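Local coordinates for protein geranyltranstransferase (IspA) (Helicobacter pylori, PDB 3Q1O) that probably acts as a magnesium-dependent prenyltransferase of isoprenoid biosynthesis and here holds two molecules of dimethylallyl diphosphate, at residues F58-F63 and S89-H94; K198-S203 and L227-C232; F48-N53 and L111-P116. One frame throughout, in Å; residues are numbered along the deposited sequence.

In this mostly helical synthase, interactions 1 and 2 are helix pairs in the interior and touch each other: F58 and L62 meet M229, and S203 lies against R59 and I90. Interaction 2 is largely apolar across its interface, whereas interaction 1 is apolar at one end and grips a diphosphate at the other. Interaction 3, farther out and partly buried, sets a small hairpin against helix 43-52 and is mainly polar. It shares with interaction 1 one ligand, to which R59, H94 and R113 all bond, and a salt bridge from R113 to E91. Interactions 2 and 3 do not touch.

Interaction 1 (F58-F63 and S89-H94); sequences FRPKLF and SIECLH. With DMA (dimethylallyl diphosphate), chain F.
R59 and H94 lie flat upon one another: the guanidinium stacks on the imidazole with centres 3.6 Å apart and planes only 15° from parallel. NH2 sits above the CE1-NE2 rim, while the bent chain carries CD over the same ring as a CH-pi contact. In H94, CG anti to the backbone N (chi1 172°) places the ring against the flat face of the guanidinium. Because the two groups meet by their faces, their edges remain available to the diphosphate of dimethylallyl diphosphate. R59 NH2 gives an almost straight, in-plane bond to O1A (2.8 Å), and H94 NE2 reaches O3B on the second phosphate (2.6 Å).

The tightly packed, dry part lies farther along the nearly antiparallel helices, which run at 153° to each other. There I90 uses both branches, CG2 against R59 CB at 3.7 Å and CD1 obliquely against F63 CB at 3.9 Å, with S203 of helix 185-211 covering R59 and I90.

The other side is less closely packed and is bridged by one water, which donates to E91 OE1 (2.8 Å) and accepts from R59 N and NH2, while P60 CD rests on the same carboxylate oxygen. R57 and R113 form salt bridges with E91 OE2. Together these groups make an anion site in which the stack holds two donors toward the two phosphates, and E91 may temper the surrounding positive charge.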
loop_
_atom_site.group_PDB
_atom_site.type_symbol
_atom_site.label_atom_id
_atom_site.label_comp_id
_atom_site.label_asym_id
_atom_site.label_seq_id
_atom_site.Cartn_x
_atom_site.Cartn_y
_atom_site.Cartn_z
ATOM N N PHE A 58 -9.781 -15.826 -8.330
ATOM C CA PHE A 58 -10.102 -16.774 -7.267
ATOM C C PHE A 58 -10.490 -16.079 -5.975
ATOM O O PHE A 58 -11.450 -16.475 -5.316
ATOM C CB PHE A 58 -8.941 -17.749 -7.016
ATOM C CG PHE A 58 -9.230 -18.783 -5.955
ATOM C CD1 PHE A 58 -10.342 -19.619 -6.054
ATOM C CD2 PHE A 58 -8.381 -18.938 -4.867
ATOM C CE1 PHE A 58 -10.604 -20.585 -5.076
ATOM C CE2 PHE A 58 -8.632 -19.905 -3.889
ATOM C CZ PHE A 58 -9.749 -20.726 -3.993
ATOM N N ARG A 59 -9.747 -15.033 -5.634
ATOM C CA ARG A 59 -9.994 -14.291 -4.405
ATOM C C ARG A 59 -11.295 -13.452 -4.435
ATOM O O ARG A 59 -12.068 -13.511 -3.476
ATOM C CB ARG A 59 -8.749 -13.495 -3.999
ATOM C CG ARG A 59 -7.589 -14.393 -3.615
ATOM C CD ARG A 59 -6.259 -13.791 -3.974
ATOM N NE ARG A 59 -5.172 -14.763 -3.860
ATOM C CZ ARG A 59 -4.755 -15.546 -4.852
ATOM N NH1 ARG A 59 -3.756 -16.398 -4.656
ATOM N NH2 ARG A 59 -5.336 -15.485 -6.041
ATOM N N PRO A 60 -11.558 -12.698 -5.531
ATOM C CA PRO A 60 -12.896 -12.097 -5.610
ATOM C C PRO A 60 -14.040 -13.113 -5.616
ATOM O O PRO A 60 -15.077 -12.860 -5.004
ATOM C CB PRO A 60 -12.856 -11.339 -6.937
ATOM C CG PRO A 60 -11.435 -10.937 -7.076
ATOM C CD PRO A 60 -10.645 -12.089 -6.522
ATOM N N LYS A 61 -13.847 -14.247 -6.287
ATOM C CA LYS A 61 -14.814 -15.348 -6.244
ATOM C C LYS A 61 -15.052 -15.891 -4.827
ATOM O O LYS A 61 -16.189 -16.211 -4.474
ATOM C CB LYS A 61 -14.399 -16.467 -7.186
ATOM C CG LYS A 61 -14.657 -16.140 -8.639
ATOM C CD LYS A 61 -13.946 -17.102 -9.550
ATOM C CE LYS A 61 -14.313 -16.809 -10.992
ATOM N NZ LYS A 61 -13.404 -17.494 -11.932
ATOM N N LEU A 62 -13.988 -15.966 -4.022
ATOM C CA LEU A 62 -14.106 -16.330 -2.611
ATOM C C LEU A 62 -14.934 -15.314 -1.836
ATOM O O LEU A 62 -15.829 -15.685 -1.079
ATOM C CB LEU A 62 -12.725 -16.461 -1.965
ATOM C CG LEU A 62 -11.936 -17.730 -2.282
ATOM C CD1 LEU A 62 -10.515 -17.607 -1.764
ATOM C CD2 LEU A 62 -12.624 -18.941 -1.698
ATOM N N PHE A 63 -14.618 -14.038 -2.049
ATOM C CA PHE A 63 -15.329 -12.916 -1.458
ATOM C C PHE A 63 -16.816 -12.953 -1.817
ATOM O O PHE A 63 -17.683 -12.835 -0.938
ATOM C CB PHE A 63 -14.681 -11.595 -1.919
ATOM C CG PHE A 63 -15.441 -10.361 -1.511
ATOM C CD1 PHE A 63 -16.202 -9.661 -2.438
ATOM C CD2 PHE A 63 -15.386 -9.897 -0.204
ATOM C CE1 PHE A 63 -16.906 -8.527 -2.070
ATOM C CE2 PHE A 63 -16.094 -8.760 0.178
ATOM C CZ PHE A 63 -16.858 -8.079 -0.758
ATOM N N SER A 89 -10.548 -4.439 -5.018
ATOM C CA SER A 89 -9.451 -4.043 -4.147
ATOM C C SER A 89 -8.593 -5.243 -3.753
ATOM O O SER A 89 -7.367 -5.136 -3.691
ATOM C CB SER A 89 -9.974 -3.323 -2.908
ATOM O OG SER A 89 -10.486 -4.244 -1.977
ATOM N N ILE A 90 -9.247 -6.383 -3.525
ATOM C CA ILE A 90 -8.568 -7.644 -3.231
ATOM C C ILE A 90 -7.726 -8.070 -4.430
ATOM O O ILE A 90 -6.559 -8.474 -4.282
ATOM C CB ILE A 90 -9.581 -8.762 -2.847
ATOM C CG1 ILE A 90 -10.364 -8.380 -1.589
ATOM C CG2 ILE A 90 -8.879 -10.077 -2.597
ATOM C CD1 ILE A 90 -11.565 -9.263 -1.335
ATOM N N GLU A 91 -8.318 -7.950 -5.618
ATOM C CA GLU A 91 -7.639 -8.313 -6.854
ATOM C C GLU A 91 -6.465 -7.383 -7.174
ATOM O O GLU A 91 -5.420 -7.838 -7.652
ATOM C CB GLU A 91 -8.636 -8.381 -8.017
ATOM C CG GLU A 91 -8.076 -8.946 -9.332
ATOM C CD GLU A 91 -7.629 -10.404 -9.243
ATOM O OE1 GLU A 91 -7.995 -11.112 -8.279
ATOM O OE2 GLU A 91 -6.909 -10.850 -10.160
ATOM N N CYS A 92 -6.622 -6.095 -6.890
ATOM C CA CYS A 92 -5.519 -5.154 -7.076
ATOM C C CYS A 92 -4.326 -5.481 -6.190
ATOM O O CYS A 92 -3.193 -5.538 -6.680
ATOM C CB CYS A 92 -5.974 -3.716 -6.847
ATOM S SG CYS A 92 -6.988 -3.106 -8.180
ATOM N N LEU A 93 -4.582 -5.719 -4.903
ATOM C CA LEU A 93 -3.519 -6.101 -3.976
ATOM C C LEU A 93 -2.860 -7.408 -4.391
ATOM O O LEU A 93 -1.640 -7.516 -4.361
ATOM C CB LEU A 93 -4.021 -6.186 -2.529
ATOM C CG LEU A 93 -2.890 -6.188 -1.492
ATOM C CD1 LEU A 93 -2.661 -4.798 -0.948
ATOM C CD2 LEU A 93 -3.196 -7.130 -0.361
ATOM N N HIS A 94 -3.667 -8.387 -4.791
ATOM C CA HIS A 94 -3.145 -9.639 -5.327
ATOM C C HIS A 94 -2.270 -9.408 -6.576
ATOM O O HIS A 94 -1.148 -9.912 -6.646
ATOM C CB HIS A 94 -4.281 -10.627 -5.611
ATOM C CG HIS A 94 -3.834 -11.861 -6.328
ATOM N ND1 HIS A 94 -2.840 -12.683 -5.843
ATOM C CD2 HIS A 94 -4.238 -12.406 -7.499
ATOM C CE1 HIS A 94 -2.642 -13.678 -6.690
ATOM N NE2 HIS A 94 -3.478 -13.534 -7.702
HETATM C C1 DMA F . -0.731 -16.804 -8.180
HETATM O O1 DMA F . -2.144 -16.713 -7.975
HETATM C C2 DMA F . -0.260 -16.470 -6.786
HETATM C C3 DMA F . -0.063 -17.411 -5.850
HETATM C C4 DMA F . -0.226 -18.877 -6.139
HETATM C C5 DMA F . 0.360 -16.969 -4.476
HETATM P PA DMA F . -3.273 -17.294 -8.945
HETATM O O1A DMA F . -4.608 -16.890 -8.364
HETATM O O2A DMA F . -2.969 -18.751 -9.214
HETATM O O3A DMA F . -2.994 -16.452 -10.294
HETATM P PB DMA F . -4.094 -15.510 -11.001
HETATM O O1B DMA F . -3.355 -15.061 -12.239
HETATM O O2B DMA F . -5.305 -16.388 -11.240
HETATM O O3B DMA F . -4.356 -14.416 -10.000
HETATM O O HOH W 1 -7.568 -13.714 -7.414
#

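Interaction 2 (K198-S203 and L227-C232); sequences KLISAS and LKMGLC
L199 O, on the helical turn that brings I200 against G230, is gripped twice from within its own helix: S203 N and S203 OG approach from opposite faces of the carbonyl plane. The hydroxyl bond, S203 OG to L199 O, measures 3.0 Å and lies tilted from that plane. Both bonds are spent on the side of helix 185-211 turned from helix 216-243, and the interface itself carries no hydrogen bond.

What joins the helices is mostly hydrocarbon. Their axes cross at 133° and approach to 7.9 Å. The backbones come closest where I200 CA and G230 CA lie 5.7 Å apart, with the pair S201 and L227 nearly equal. The isoleucine straddles the glycine position. Its CD1 rests directly on G230 CA at 3.8 Å, and its CG2, anti to the backbone nitrogen, meets M229 CE at 3.8 Å. The methionine is bent at chi2 and chi3 (-94° and -70°), which brings CE to the isoleucine, the two chains crossing at about a right angle. Helix 58-70 also packs on M229.

Toward the more exposed end, L227 CD2 touches two partners, 3.8 Å from K198 CD and also 3.8 Å from the hydroxyl oxygen S201 OG. The lysine uses only its aliphatic middle here. The chemistry implies an interface governed by shape: with no hydrogen bond crossing between the helices, the close approach at glycine rests mainly on methyl and methylene contacts.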
loop_
_atom_site.group_PDB
_atom_site.type_symbol
_atom_site.label_atom_id
_atom_site.label_comp_id
_atom_site.label_asym_id
_atom_site.label_seq_id
_atom_site.Cartn_x
_atom_site.Cartn_y
_atom_site.Cartn_z
ATOM N N LYS A 198 -2.966 -16.472 3.685
ATOM C CA LYS A 198 -3.377 -15.300 4.446
ATOM C C LYS A 198 -4.360 -14.429 3.642
ATOM O O LYS A 198 -5.407 -14.018 4.150
ATOM C CB LYS A 198 -2.128 -14.515 4.884
ATOM C CG LYS A 198 -1.984 -14.293 6.407
ATOM C CD LYS A 198 -1.961 -15.594 7.175
ATOM C CE LYS A 198 -1.399 -15.423 8.581
ATOM N NZ LYS A 198 -2.394 -14.888 9.541
ATOM N N LEU A 199 -4.047 -14.197 2.370
ATOM C CA LEU A 199 -4.912 -13.411 1.502
ATOM C C LEU A 199 -6.177 -14.163 1.078
ATOM O O LEU A 199 -7.220 -13.554 0.842
ATOM C CB LEU A 199 -4.132 -12.916 0.282
ATOM C CG LEU A 199 -4.675 -11.674 -0.428
ATOM C CD1 LEU A 199 -4.663 -10.489 0.520
ATOM C CD2 LEU A 199 -3.868 -11.377 -1.686
ATOM N N ILE A 200 -6.075 -15.486 0.993
ATOM C CA ILE A 200 -7.221 -16.338 0.698
ATOM C C ILE A 200 -8.226 -16.332 1.854
ATOM O O ILE A 200 -9.436 -16.194 1.621
ATOM C CB ILE A 200 -6.770 -17.758 0.265
ATOM C CG1 ILE A 200 -6.429 -17.747 -1.231
ATOM C CG2 ILE A 200 -7.836 -18.815 0.549
ATOM C CD1 ILE A 200 -5.513 -18.863 -1.681
ATOM N N SER A 201 -7.733 -16.427 3.091
ATOM C CA SER A 201 -8.625 -16.368 4.250
ATOM C C SER A 201 -9.223 -14.974 4.425
ATOM O O SER A 201 -10.397 -14.854 4.773
ATOM C CB SER A 201 -7.953 -16.869 5.534
ATOM O OG SER A 201 -7.113 -15.901 6.099
ATOM N N ALA A 202 -8.419 -13.941 4.154
ATOM C CA ALA A 202 -8.879 -12.549 4.135
ATOM C C ALA A 202 -10.102 -12.355 3.230
ATOM O O ALA A 202 -11.102 -11.800 3.667
ATOM C CB ALA A 202 -7.749 -11.606 3.712
ATOM N N SER A 203 -10.016 -12.842 1.990
ATOM C CA SER A 203 -11.127 -12.830 1.033
ATOM C C SER A 203 -12.408 -13.437 1.594
ATOM O O SER A 203 -13.494 -12.913 1.369
ATOM C CB SER A 203 -10.739 -13.577 -0.241
ATOM O OG SER A 203 -9.629 -12.962 -0.864
ATOM N N LEU A 227 -7.054 -20.617 5.756
ATOM C CA LEU A 227 -5.662 -20.991 5.983
ATOM C C LEU A 227 -5.369 -22.413 5.508
ATOM O O LEU A 227 -4.317 -22.679 4.925
ATOM C CB LEU A 227 -5.267 -20.818 7.458
ATOM C CG LEU A 227 -5.246 -19.391 8.041
ATOM C CD1 LEU A 227 -4.677 -19.382 9.475
ATOM C CD2 LEU A 227 -4.498 -18.383 7.144
ATOM N N LYS A 228 -6.304 -23.322 5.752
ATOM C CA LYS A 228 -6.144 -24.712 5.339
ATOM C C LYS A 228 -6.279 -24.836 3.825
ATOM O O LYS A 228 -5.463 -25.502 3.180
ATOM C CB LYS A 228 -7.161 -25.609 6.047
ATOM C CG LYS A 228 -6.763 -27.081 6.098
ATOM C CD LYS A 228 -7.849 -27.941 6.729
ATOM C CE LYS A 228 -7.995 -27.695 8.231
ATOM N NZ LYS A 228 -6.996 -28.454 9.027
ATOM N N MET A 229 -7.301 -24.187 3.264
ATOM C CA MET A 229 -7.548 -24.266 1.831
ATOM C C MET A 229 -6.514 -23.468 1.026
ATOM O O MET A 229 -6.172 -23.838 -0.098
ATOM C CB MET A 229 -8.983 -23.856 1.503
ATOM C CG MET A 229 -9.362 -23.975 0.027
ATOM S SD MET A 229 -9.108 -22.405 -0.809
ATOM C CE MET A 229 -10.450 -21.489 -0.054
ATOM N N GLY A 230 -6.014 -22.387 1.618
ATOM C CA GLY A 230 -4.986 -21.563 0.995
ATOM C C GLY A 230 -3.640 -22.256 0.934
ATOM O O GLY A 230 -2.888 -22.069 -0.026
ATOM N N LEU A 231 -3.338 -23.050 1.963
ATOM C CA LEU A 231 -2.186 -23.951 1.927
ATOM C C LEU A 231 -2.329 -24.954 0.784
ATOM O O LEU A 231 -1.391 -25.151 0.015
ATOM C CB LEU A 231 -1.993 -24.685 3.260
ATOM C CG LEU A 231 -0.928 -25.800 3.266
ATOM C CD1 LEU A 231 0.481 -25.240 3.060
ATOM C CD2 LEU A 231 -0.996 -26.605 4.544
ATOM N N CYS A 232 -3.508 -25.566 0.674
ATOM C CA CYS A 232 -3.808 -26.488 -0.409
ATOM C C CYS A 232 -3.664 -25.841 -1.784
ATOM O O CYS A 232 -3.146 -26.468 -2.709
ATOM C CB CYS A 232 -5.210 -27.057 -0.245
ATOM S SG CYS A 232 -5.596 -28.390 -1.395
#

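Interaction 3 (F48-N53 and L111-P116); sequences FEMVLN and LRRNHP. With DMA (dimethylallyl diphosphate), chain F; DMA (dimethylallyl diphosphate), chain G.
N53 lays its amide over one face of the H115 ring, the planes 7° apart and ND2 3.6 Å above the ring centre. At that ring's edge, H115 ND1 donates in plane to R113 O (3.0 Å), fixing the imidazole's rotation against the amide. The R113 guanidinium is instead used along its rim: NH1 gives a hydrogen bond to M50 O at 2.7 Å, well tilted from the carbonyl plane, while NE and NH2 bond to O1B and O3B of one dimethylallyl diphosphate. The chain, extended from CG to NE, spans the distance from the turn to this site.

These residues belong to a beta hairpin with a two-residue loop, a type I' turn from R112 to H115, following the aspartate-rich DDxxxxD motif whose D101 and D107 bind magnesium. R112 and R113 bind different ligands. R112 NH2 bonds to O2B of the second dimethylallyl diphosphate (2.8 Å) and NH1 to its O1B (3.1 Å), while D102 holds NE by a salt bridge. On the helix side, the bent M50 chain sets its methyl against the hairpin backbone, CE lying 3.4 Å from P116 O and 3.5 Å from R112 O.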
loop_
_atom_site.group_PDB
_atom_site.type_symbol
_atom_site.label_atom_id
_atom_site.label_comp_id
_atom_site.label_asym_id
_atom_site.label_seq_id
_atom_site.Cartn_x
_atom_site.Cartn_y
_atom_site.Cartn_z
ATOM N N PHE A 48 -3.186 -0.473 -15.000
ATOM C CA PHE A 48 -4.226 -1.486 -14.846
ATOM C C PHE A 48 -4.026 -2.683 -15.773
ATOM O O PHE A 48 -4.816 -3.631 -15.753
ATOM C CB PHE A 48 -5.603 -0.865 -15.081
ATOM C CG PHE A 48 -6.680 -1.438 -14.215
ATOM C CD1 PHE A 48 -6.581 -1.370 -12.824
ATOM C CD2 PHE A 48 -7.803 -2.030 -14.781
ATOM C CE1 PHE A 48 -7.577 -1.886 -12.015
ATOM C CE2 PHE A 48 -8.812 -2.551 -13.977
ATOM C CZ PHE A 48 -8.697 -2.479 -12.590
ATOM N N GLU A 49 -2.968 -2.627 -16.578
ATOM C CA GLU A 49 -2.673 -3.648 -17.580
ATOM C C GLU A 49 -2.653 -5.067 -16.999
ATOM O O GLU A 49 -3.351 -5.946 -17.524
ATOM C CB GLU A 49 -1.344 -3.335 -18.279
ATOM C CG GLU A 49 -1.090 -4.141 -19.543
ATOM C CD GLU A 49 0.170 -3.702 -20.275
ATOM O OE1 GLU A 49 0.433 -2.485 -20.350
ATOM O OE2 GLU A 49 0.898 -4.575 -20.781
ATOM N N MET A 50 -1.895 -5.277 -15.914
ATOM C CA MET A 50 -1.758 -6.615 -15.309
ATOM C C MET A 50 -3.045 -7.180 -14.716
ATOM O O MET A 50 -3.244 -8.396 -14.713
ATOM C CB MET A 50 -0.614 -6.686 -14.286
ATOM C CG MET A 50 0.644 -7.392 -14.813
ATOM S SD MET A 50 0.386 -9.134 -15.248
ATOM C CE MET A 50 1.500 -9.256 -16.631
ATOM N N VAL A 51 -3.916 -6.297 -14.237
ATOM C CA VAL A 51 -5.237 -6.691 -13.752
ATOM C C VAL A 51 -6.066 -7.201 -14.918
ATOM O O VAL A 51 -6.674 -8.268 -14.838
ATOM C CB VAL A 51 -5.971 -5.507 -13.082
ATOM C CG1 VAL A 51 -7.294 -5.952 -12.519
ATOM C CG2 VAL A 51 -5.113 -4.901 -11.979
ATOM N N LEU A 52 -6.053 -6.443 -16.013
ATOM C CA LEU A 52 -6.838 -6.761 -17.199
ATOM C C LEU A 52 -6.328 -7.985 -17.948
ATOM O O LEU A 52 -7.102 -8.644 -18.632
ATOM C CB LEU A 52 -6.876 -5.565 -18.157
ATOM C CG LEU A 52 -7.686 -4.324 -17.787
ATOM C CD1 LEU A 52 -7.565 -3.297 -18.900
ATOM C CD2 LEU A 52 -9.144 -4.653 -17.534
ATOM N N ASN A 53 -5.035 -8.279 -17.813
ATOM C CA ASN A 53 -4.376 -9.354 -18.563
ATOM C C ASN A 53 -4.955 -10.748 -18.382
ATOM O O ASN A 53 -4.877 -11.579 -19.287
ATOM C CB ASN A 53 -2.884 -9.390 -18.252
ATOM C CG ASN A 53 -2.098 -8.387 -19.063
ATOM O OD1 ASN A 53 -0.918 -8.157 -18.801
ATOM N ND2 ASN A 53 -2.750 -7.770 -20.048
ATOM N N LEU A 111 6.842 -13.798 -18.187
ATOM C CA LEU A 111 5.437 -13.974 -18.554
ATOM C C LEU A 111 4.540 -14.127 -17.325
ATOM O O LEU A 111 4.905 -14.809 -16.367
ATOM C CB LEU A 111 5.286 -15.200 -19.464
ATOM C CG LEU A 111 3.932 -15.499 -20.127
ATOM C CD1 LEU A 111 3.811 -14.784 -21.467
ATOM C CD2 LEU A 111 3.751 -16.996 -20.317
ATOM N N ARG A 112 3.384 -13.465 -17.354
ATOM C CA ARG A 112 2.283 -13.749 -16.430
ATOM C C ARG A 112 0.926 -13.446 -17.051
ATOM O O ARG A 112 0.773 -12.445 -17.758
ATOM C CB ARG A 112 2.408 -13.009 -15.094
ATOM C CG ARG A 112 1.496 -13.645 -14.045
ATOM C CD ARG A 112 1.573 -13.002 -12.715
ATOM N NE ARG A 112 2.730 -13.407 -11.920
ATOM C CZ ARG A 112 2.794 -14.485 -11.140
ATOM N NH1 ARG A 112 1.776 -15.336 -11.050
ATOM N NH2 ARG A 112 3.898 -14.712 -10.444
ATOM N N ARG A 113 -0.045 -14.323 -16.769
ATOM C CA ARG A 113 -1.427 -14.214 -17.253
ATOM C C ARG A 113 -1.473 -14.138 -18.791
ATOM O O ARG A 113 -2.232 -13.350 -19.366
ATOM C CB ARG A 113 -2.164 -13.038 -16.576
ATOM C CG ARG A 113 -2.314 -13.177 -15.055
ATOM C CD ARG A 113 -2.734 -11.867 -14.379
ATOM N NE ARG A 113 -3.213 -12.083 -13.007
ATOM C CZ ARG A 113 -3.849 -11.183 -12.255
ATOM N NH1 ARG A 113 -4.108 -9.965 -12.710
ATOM N NH2 ARG A 113 -4.233 -11.501 -11.031
ATOM N N ASN A 114 -0.628 -14.968 -19.418
ATOM C CA ASN A 114 -0.423 -15.065 -20.881
ATOM C C ASN A 114 0.053 -13.789 -21.592
ATOM O O ASN A 114 -0.208 -13.591 -22.779
ATOM C CB ASN A 114 -1.646 -15.683 -21.582
ATOM C CG ASN A 114 -1.882 -17.126 -21.171
ATOM O OD1 ASN A 114 -1.147 -18.033 -21.577
ATOM N ND2 ASN A 114 -2.907 -17.346 -20.352
ATOM N N HIS A 115 0.771 -12.945 -20.852
ATOM C CA HIS A 115 1.217 -11.638 -21.328
ATOM C C HIS A 115 2.597 -11.322 -20.755
ATOM O O HIS A 115 2.972 -11.890 -19.729
ATOM C CB HIS A 115 0.213 -10.556 -20.909
ATOM C CG HIS A 115 -1.018 -10.508 -21.758
ATOM N ND1 HIS A 115 -2.162 -11.217 -21.452
ATOM C CD2 HIS A 115 -1.288 -9.835 -22.900
ATOM C CE1 HIS A 115 -3.083 -10.982 -22.369
ATOM N NE2 HIS A 115 -2.579 -10.145 -23.258
ATOM N N PRO A 116 3.369 -10.436 -21.421
ATOM C CA PRO A 116 4.655 -10.013 -20.850
ATOM C C PRO A 116 4.500 -9.279 -19.522
ATOM O O PRO A 116 3.490 -8.608 -19.298
ATOM C CB PRO A 116 5.213 -9.062 -21.910
ATOM C CG PRO A 116 4.617 -9.543 -23.170
ATOM C CD PRO A 116 3.217 -9.947 -22.806
HETATM C C1 DMA F . -0.731 -16.804 -8.180
HETATM O O1 DMA F . -2.144 -16.713 -7.975
HETATM C C2 DMA F . -0.260 -16.470 -6.786
HETATM C C3 DMA F . -0.063 -17.411 -5.850
HETATM C C4 DMA F . -0.226 -18.877 -6.139
HETATM C C5 DMA F . 0.360 -16.969 -4.476
HETATM P PA DMA F . -3.273 -17.294 -8.945
HETATM O O1A DMA F . -4.608 -16.890 -8.364
HETATM O O2A DMA F . -2.969 -18.751 -9.214
HETATM O O3A DMA F . -2.994 -16.452 -10.294
HETATM P PB DMA F . -4.094 -15.510 -11.001
HETATM O O1B DMA F . -3.355 -15.061 -12.239
HETATM O O2B DMA F . -5.305 -16.388 -11.240
HETATM O O3B DMA F . -4.356 -14.416 -10.000
HETATM C C1 DMA G . 4.048 -15.934 -5.195
HETATM O O1 DMA G . 4.435 -17.284 -4.945
HETATM C C2 DMA G . 3.413 -15.279 -3.999
HETATM C C3 DMA G . 2.768 -14.114 -4.124
HETATM C C4 DMA G . 2.662 -13.417 -5.445
HETATM C C5 DMA G . 2.145 -13.485 -2.911
HETATM P PA DMA G . 5.033 -18.066 -6.217
HETATM O O1A DMA G . 6.224 -17.265 -6.684
HETATM O O2A DMA G . 5.190 -19.527 -5.884
HETATM O O3A DMA G . 3.800 -17.882 -7.247
HETATM P PB DMA G . 3.893 -18.054 -8.843
HETATM O O1B DMA G . 2.488 -17.721 -9.284
HETATM O O2B DMA G . 4.959 -17.077 -9.280
HETATM O O3B DMA G . 4.258 -19.503 -9.046
#